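Local coordinates for protein transcriptional regulator (Streptococcus pneumoniae, PDB 2GNP) that probably regulates transcription in response to a sugar-like effector bound by its putative sugar-binding domain, at residues 15-19 with 20-24; 39-42 with 43-47; 188-192 with 193-197. All blocks are in the same frame, centred on the assembly; numbering follows the deposited sequence.

All three contacts are local, each made by one unbroken run of chain, and their centres lie about 21 to 24 Å apart. Interaction 1 ends a helix by leading it into strand 24-28, and the helix of interaction 2 packs side chains on that same strand, so both meet it, the first at L25 and the second at E26 and I28; each is partly buried. Interaction 3 is wholly buried and lies across the chain's centre from interaction 2. Their chemistry follows their place: a helix end with a lysine chain over a tyrosine ring in 15-24, repeated backbone bonds plus a serine hydroxyl in 39-47, and a tight hairpin padded by two phenylalanines in 188-197.

Interaction 1 of 3, residues 15-19 with 20-24; sequences YVKEK and YSLES
K17 and L22 meet in a C-terminal helix end, where helix 5-20 stops and the chain turns toward strand 24-28. The amide N of L22 bonds O of K17 at 2.9 Å, five residues back, approaching in the carbonyl plane and on a lone pair. This backward reach is possible because S21, the first residue beyond the helix, takes a positive phi of 59° and reverses the chain. Just before it the ordinary helical bond persists, with Y20 N donating to V16 O at 3.1 Å.

Two lysines flank the turn in different ways. The aliphatic part of K17 runs along the backbone of the new loop, its CG lying 3.3 Å from L22 O, before the chain bends at its third torsion; its NZ then makes a weak hydrogen bond to N14. K19 instead lies alongside Y20, both side chains pointing the same way. Extended as far as CE, with CG anti to the backbone N (chi1 -177°), it spreads its methylenes over one face of the tyrosine. CG makes the CH-pi contact, 4.0 Å from the ring centroid and 12° off the ring normal, while CD approaches CE1 of Y20 at 3.7 Å. V16 reaches the same ring from another direction, its CG1 coming up beside CD1 of Y20, 3.9 Å away. K19 thus covers one face of the ring while V16 stands near its plane, and the tyrosine hydroxyl is tied down by a hydrogen bond to D263.

Around this helix end, Y20 packs on L260 of helix 253-264 and on L238 and L241 of helix 234-242. V16 rests against L25 of strand 24-28, and L22 touches L249 of strand 248-252, where S24 also pairs through its backbone.

Interaction 2 of 3, residues 39-42 with 43-47; sequences LSER and ISQVA
S40 O takes two bonds from S44, one helical turn on. S44 N donates to S40 O at 2.9 Å and S44 OG to the same S40 O at 2.8 Å, from opposite faces of the carbonyl plane. The hydroxyl can do so because its OG sits beside the backbone N (chi1 -62°), which turns it back along the helix. This second bond gives the hydroxyl of the buried S44 a partner within its own helix.

On another side of the helix, CD1 of L39 touches CD1 of I43 at 3.9 Å, the two chains meeting obliquely. The exposed pair E41 and Q45 run side by side, with OE2 of E41 4.0 Å from NE2 of Q45 and their flat ends turned 42° apart. V46 N reaches R42 O at 3.3 Å, and CG2 of V46 comes equally near that oxygen. R42 itself sends its guanidinium to a salt bridge with D34.

Farther out, S40 and S44 face N71 of helix 67-75, while I43 and V46 lie on I28 of strand 24-28. Helix 36-54 thus covers a sheet of largely parallel strands, consistent with the Rossmann-like fold of this sugar-binding family.

Interaction 3 of 3, residues 188-192 with 193-197; sequences GEICC and RFFDS
G188 O accepts F195 N of the facing strand at 2.9 Å and is also approached by F194 CA, a CA-H...O contact of 3.3 Å. A weaker bond of 3.4 Å from G188 N to F195 O completes this hydrogen-bonded pair. At the other end I190 N donates to R193 O, and R193 N returns a bond to I190 O, closing a two-residue hairpin on a type I' turn. C191 and C192 form its corners, both with positive phi. E189 braces the turn: its OE1 accepts C192 N at 2.9 Å on the anti side of the carboxylate. That reach depends on CG standing between N and the carbonyl carbon (chi1 76°) and on a further bend at the second torsion.

E189 CB meanwhile lies over one face of F194, 3.9 Å from the ring centroid and offset toward the rim. Across the sheet, the ring of F195 spreads over the backbone of G188, whose lack of a side chain leaves it room. CG2 of I190 meets the rim of that ring at CE1, 3.6 Å away.

Outward, R193 is fixed by I213 O, A212 O and E201, and F194 stands edge-to-face to W169. Strand 188-190 joins the sheet antiparallel to strand 153-160, and strand 193-195 adds on beyond it, with I190 against helix 215-218 and F195 against helix 234-242.

Interaction 1 of 3, residues 15-19 with 20-24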
# COMPACT_ATOMS: atom_id res chain seq x y z
N TYR A 15 20.11 3.86 9.64
CA TYR A 15 19.58 3.97 10.99
C TYR A 15 18.13 3.47 11.10
O TYR A 15 17.80 2.63 11.98
CB TYR A 15 19.70 5.40 11.50
CG TYR A 15 19.09 5.64 12.84
CD1 TYR A 15 17.78 6.17 12.95
CD2 TYR A 15 19.82 5.40 14.01
CE1 TYR A 15 17.20 6.43 14.18
CE2 TYR A 15 19.25 5.67 15.25
CZ TYR A 15 17.94 6.17 15.33
OH TYR A 15 17.36 6.44 16.54
N VAL A 16 17.29 3.92 10.17
CA VAL A 16 15.87 3.60 10.21
C VAL A 16 15.72 2.13 9.77
O VAL A 16 14.91 1.37 10.33
CB VAL A 16 15.06 4.55 9.26
CG1 VAL A 16 13.58 4.02 9.04
CG2 VAL A 16 15.07 5.99 9.75
N LYS A 17 16.46 1.69 8.75
CA LYS A 17 16.40 0.26 8.34
C LYS A 17 16.75 -0.69 9.50
O LYS A 17 16.08 -1.69 9.71
CB LYS A 17 17.26 -0.05 7.15
CG LYS A 17 16.67 0.51 5.89
CD LYS A 17 17.48 0.07 4.71
CE LYS A 17 18.78 0.78 4.69
NZ LYS A 17 19.56 0.55 3.40
N GLU A 18 17.85 -0.41 10.19
CA GLU A 18 18.26 -1.28 11.30
C GLU A 18 17.23 -1.17 12.47
O GLU A 18 16.90 -2.19 13.13
CB GLU A 18 19.67 -0.91 11.72
CG GLU A 18 20.37 -1.97 12.58
CD GLU A 18 19.87 -1.94 14.01
OE1 GLU A 18 19.90 -3.03 14.63
OE2 GLU A 18 19.44 -0.84 14.51
N LYS A 19 16.69 0.02 12.68
CA LYS A 19 15.76 0.25 13.81
C LYS A 19 14.51 -0.63 13.68
O LYS A 19 14.04 -1.21 14.66
CB LYS A 19 15.41 1.73 14.00
CG LYS A 19 14.50 2.02 15.22
CD LYS A 19 14.21 3.50 15.37
CE LYS A 19 13.43 3.87 16.61
NZ LYS A 19 14.31 3.73 17.84
N TYR A 20 13.96 -0.69 12.47
CA TYR A 20 12.69 -1.39 12.23
C TYR A 20 12.85 -2.70 11.52
O TYR A 20 11.86 -3.39 11.25
CB TYR A 20 11.72 -0.49 11.47
CG TYR A 20 11.41 0.75 12.25
CD1 TYR A 20 11.96 1.99 11.91
CD2 TYR A 20 10.60 0.67 13.39
CE1 TYR A 20 11.67 3.15 12.65
CE2 TYR A 20 10.29 1.80 14.13
CZ TYR A 20 10.82 3.06 13.79
OH TYR A 20 10.58 4.23 14.52
N SER A 21 14.09 -3.06 11.20
CA SER A 21 14.38 -4.28 10.46
C SER A 21 13.70 -4.30 9.08
O SER A 21 13.14 -5.31 8.60
CB SER A 21 14.17 -5.53 11.30
OG SER A 21 14.15 -6.70 10.48
N LEU A 22 13.84 -3.14 8.46
CA LEU A 22 13.22 -2.84 7.17
C LEU A 22 14.31 -3.11 6.13
O LEU A 22 15.43 -2.55 6.23
CB LEU A 22 12.81 -1.35 7.17
CG LEU A 22 12.37 -0.83 5.83
CD1 LEU A 22 10.96 -1.42 5.56
CD2 LEU A 22 12.25 0.68 5.82
N GLU A 23 14.03 -3.94 5.15
CA GLU A 23 15.01 -4.32 4.14
C GLU A 23 15.53 -3.20 3.21
O GLU A 23 16.72 -3.12 2.95
CB GLU A 23 14.47 -5.53 3.36
CG GLU A 23 15.33 -5.99 2.24
CD GLU A 23 14.82 -7.31 1.59
OE1 GLU A 23 14.32 -8.23 2.31
OE2 GLU A 23 14.94 -7.42 0.35
N SER A 24 14.62 -2.36 2.73
CA SER A 24 14.96 -1.31 1.78
C SER A 24 14.21 -0.06 2.10
O SER A 24 13.08 -0.09 2.56
CB SER A 24 14.57 -1.70 0.36
OG SER A 24 15.22 -2.88 -0.04

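Interaction 2 of 3, residues 39-42 with 43-47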
# COMPACT_ATOMS: atom_id res chain seq x y z
N LEU A 39 7.00 18.15 -4.72
CA LEU A 39 7.39 17.10 -3.78
C LEU A 39 6.81 15.79 -4.29
O LEU A 39 7.55 14.81 -4.38
CB LEU A 39 6.90 17.39 -2.36
CG LEU A 39 7.19 16.26 -1.36
CD1 LEU A 39 8.67 15.99 -1.18
CD2 LEU A 39 6.58 16.63 0.03
N SER A 40 5.52 15.77 -4.66
CA SER A 40 4.92 14.52 -5.20
C SER A 40 5.64 14.04 -6.46
O SER A 40 5.85 12.84 -6.63
CB SER A 40 3.42 14.73 -5.43
OG SER A 40 2.86 13.58 -6.06
N GLU A 41 6.05 14.95 -7.35
CA GLU A 41 6.85 14.52 -8.50
C GLU A 41 8.16 13.83 -8.09
O GLU A 41 8.56 12.83 -8.68
CB GLU A 41 7.17 15.71 -9.43
CG GLU A 41 7.66 15.33 -10.85
CD GLU A 41 9.14 15.00 -10.94
OE1 GLU A 41 9.93 15.37 -10.04
OE2 GLU A 41 9.55 14.37 -11.95
N ARG A 42 8.83 14.39 -7.09
CA ARG A 42 10.16 13.92 -6.72
C ARG A 42 10.05 12.52 -6.13
O ARG A 42 10.85 11.66 -6.48
CB ARG A 42 10.78 14.85 -5.70
CG ARG A 42 12.32 14.69 -5.58
CD ARG A 42 13.02 16.06 -5.22
NE ARG A 42 12.50 16.52 -3.97
CZ ARG A 42 12.06 17.72 -3.69
NH1 ARG A 42 12.13 18.77 -4.55
NH2 ARG A 42 11.57 17.87 -2.49
N ILE A 43 9.04 12.33 -5.29
CA ILE A 43 8.82 11.04 -4.62
C ILE A 43 8.39 10.04 -5.70
O ILE A 43 8.90 8.93 -5.75
CB ILE A 43 7.76 11.17 -3.50
CG1 ILE A 43 8.31 12.00 -2.33
CG2 ILE A 43 7.30 9.78 -3.02
CD1 ILE A 43 7.26 12.40 -1.33
N SER A 44 7.47 10.46 -6.55
CA SER A 44 6.95 9.57 -7.60
C SER A 44 8.01 9.11 -8.57
O SER A 44 7.96 7.96 -9.04
CB SER A 44 5.80 10.23 -8.38
OG SER A 44 4.71 10.51 -7.55
N GLN A 45 8.97 9.99 -8.93
CA GLN A 45 10.01 9.58 -9.87
C GLN A 45 10.96 8.55 -9.26
O GLN A 45 11.41 7.62 -9.91
CB GLN A 45 10.78 10.84 -10.36
CG GLN A 45 11.77 10.53 -11.43
CD GLN A 45 11.10 9.95 -12.69
OE1 GLN A 45 11.41 8.83 -13.09
NE2 GLN A 45 10.18 10.69 -13.28
N VAL A 46 11.28 8.75 -7.97
CA VAL A 46 12.17 7.84 -7.28
C VAL A 46 11.47 6.48 -7.26
O VAL A 46 12.05 5.46 -7.67
CB VAL A 46 12.49 8.34 -5.90
CG1 VAL A 46 13.14 7.21 -5.04
CG2 VAL A 46 13.43 9.60 -6.00
N ALA A 47 10.18 6.53 -6.94
CA ALA A 47 9.37 5.29 -6.75
C ALA A 47 9.27 4.56 -8.07
O ALA A 47 9.41 3.34 -8.13
CB ALA A 47 8.00 5.60 -6.19

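Interaction 3 of 3, residues 188-192 with 193-197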
# COMPACT_ATOMS: atom_id res chain seq x y z
N GLY A 188 -4.72 3.32 10.86
CA GLY A 188 -4.47 3.38 9.42
C GLY A 188 -4.92 2.11 8.73
O GLY A 188 -5.49 1.17 9.37
N GLU A 189 -4.71 2.10 7.40
CA GLU A 189 -5.00 0.88 6.60
C GLU A 189 -3.99 0.64 5.52
O GLU A 189 -3.31 1.57 5.06
CB GLU A 189 -6.41 0.78 6.04
CG GLU A 189 -6.85 1.60 4.83
CD GLU A 189 -6.11 1.51 3.45
OE1 GLU A 189 -5.74 0.46 2.80
OE2 GLU A 189 -5.87 2.65 2.93
N ILE A 190 -3.86 -0.64 5.19
CA ILE A 190 -3.02 -1.08 4.08
C ILE A 190 -3.76 -2.23 3.43
O ILE A 190 -4.30 -3.10 4.11
CB ILE A 190 -1.59 -1.45 4.62
CG1 ILE A 190 -0.57 -1.62 3.47
CG2 ILE A 190 -1.61 -2.73 5.59
CD1 ILE A 190 0.92 -1.74 4.01
N CYS A 191 -3.83 -2.24 2.09
CA CYS A 191 -4.62 -3.25 1.38
C CYS A 191 -6.06 -3.36 1.93
O CYS A 191 -6.62 -4.44 1.95
CB CYS A 191 -3.95 -4.61 1.41
SG CYS A 191 -2.41 -4.60 0.45
N CYS A 192 -6.59 -2.23 2.36
CA CYS A 192 -7.94 -2.11 2.87
C CYS A 192 -8.19 -2.86 4.18
O CYS A 192 -9.35 -3.13 4.53
CB CYS A 192 -8.93 -2.54 1.74
SG CYS A 192 -8.77 -1.47 0.27
N ARG A 193 -7.12 -3.14 4.91
CA ARG A 193 -7.19 -3.73 6.27
C ARG A 193 -6.72 -2.72 7.27
O ARG A 193 -5.73 -2.02 7.04
CB ARG A 193 -6.46 -5.05 6.37
CG ARG A 193 -7.18 -6.08 5.45
CD ARG A 193 -6.36 -7.36 5.45
NE ARG A 193 -6.96 -8.41 4.62
CZ ARG A 193 -8.07 -9.07 4.95
NH1 ARG A 193 -8.70 -8.78 6.11
NH2 ARG A 193 -8.57 -10.02 4.12
N PHE A 194 -7.48 -2.63 8.36
CA PHE A 194 -7.35 -1.56 9.35
C PHE A 194 -6.56 -2.07 10.51
O PHE A 194 -6.86 -3.16 11.03
CB PHE A 194 -8.76 -1.06 9.75
CG PHE A 194 -9.45 -0.36 8.58
CD1 PHE A 194 -9.23 1.00 8.39
CD2 PHE A 194 -10.21 -1.07 7.65
CE1 PHE A 194 -9.79 1.65 7.32
CE2 PHE A 194 -10.76 -0.39 6.52
CZ PHE A 194 -10.56 0.96 6.39
N PHE A 195 -5.60 -1.27 10.96
CA PHE A 195 -4.75 -1.71 12.07
C PHE A 195 -4.59 -0.64 13.14
O PHE A 195 -4.82 0.55 12.90
CB PHE A 195 -3.38 -2.14 11.56
CG PHE A 195 -2.74 -1.13 10.63
CD1 PHE A 195 -2.68 -1.37 9.25
CD2 PHE A 195 -2.24 0.07 11.12
CE1 PHE A 195 -2.05 -0.43 8.37
CE2 PHE A 195 -1.64 1.00 10.28
CZ PHE A 195 -1.57 0.74 8.88
N ASP A 196 -4.16 -1.12 14.32
CA ASP A 196 -3.85 -0.24 15.43
C ASP A 196 -2.42 0.28 15.43
O ASP A 196 -1.67 0.15 14.44
CB ASP A 196 -4.21 -0.96 16.74
CG ASP A 196 -3.21 -2.07 17.11
OD1 ASP A 196 -2.17 -2.26 16.41
OD2 ASP A 196 -3.43 -2.73 18.15
N SER A 197 -2.00 0.90 16.53
CA SER A 197 -0.66 1.57 16.57
C SER A 197 0.54 0.66 16.47
O SER A 197 1.68 1.15 16.29
CB SER A 197 -0.54 2.40 17.87
OG SER A 197 -0.36 1.53 18.95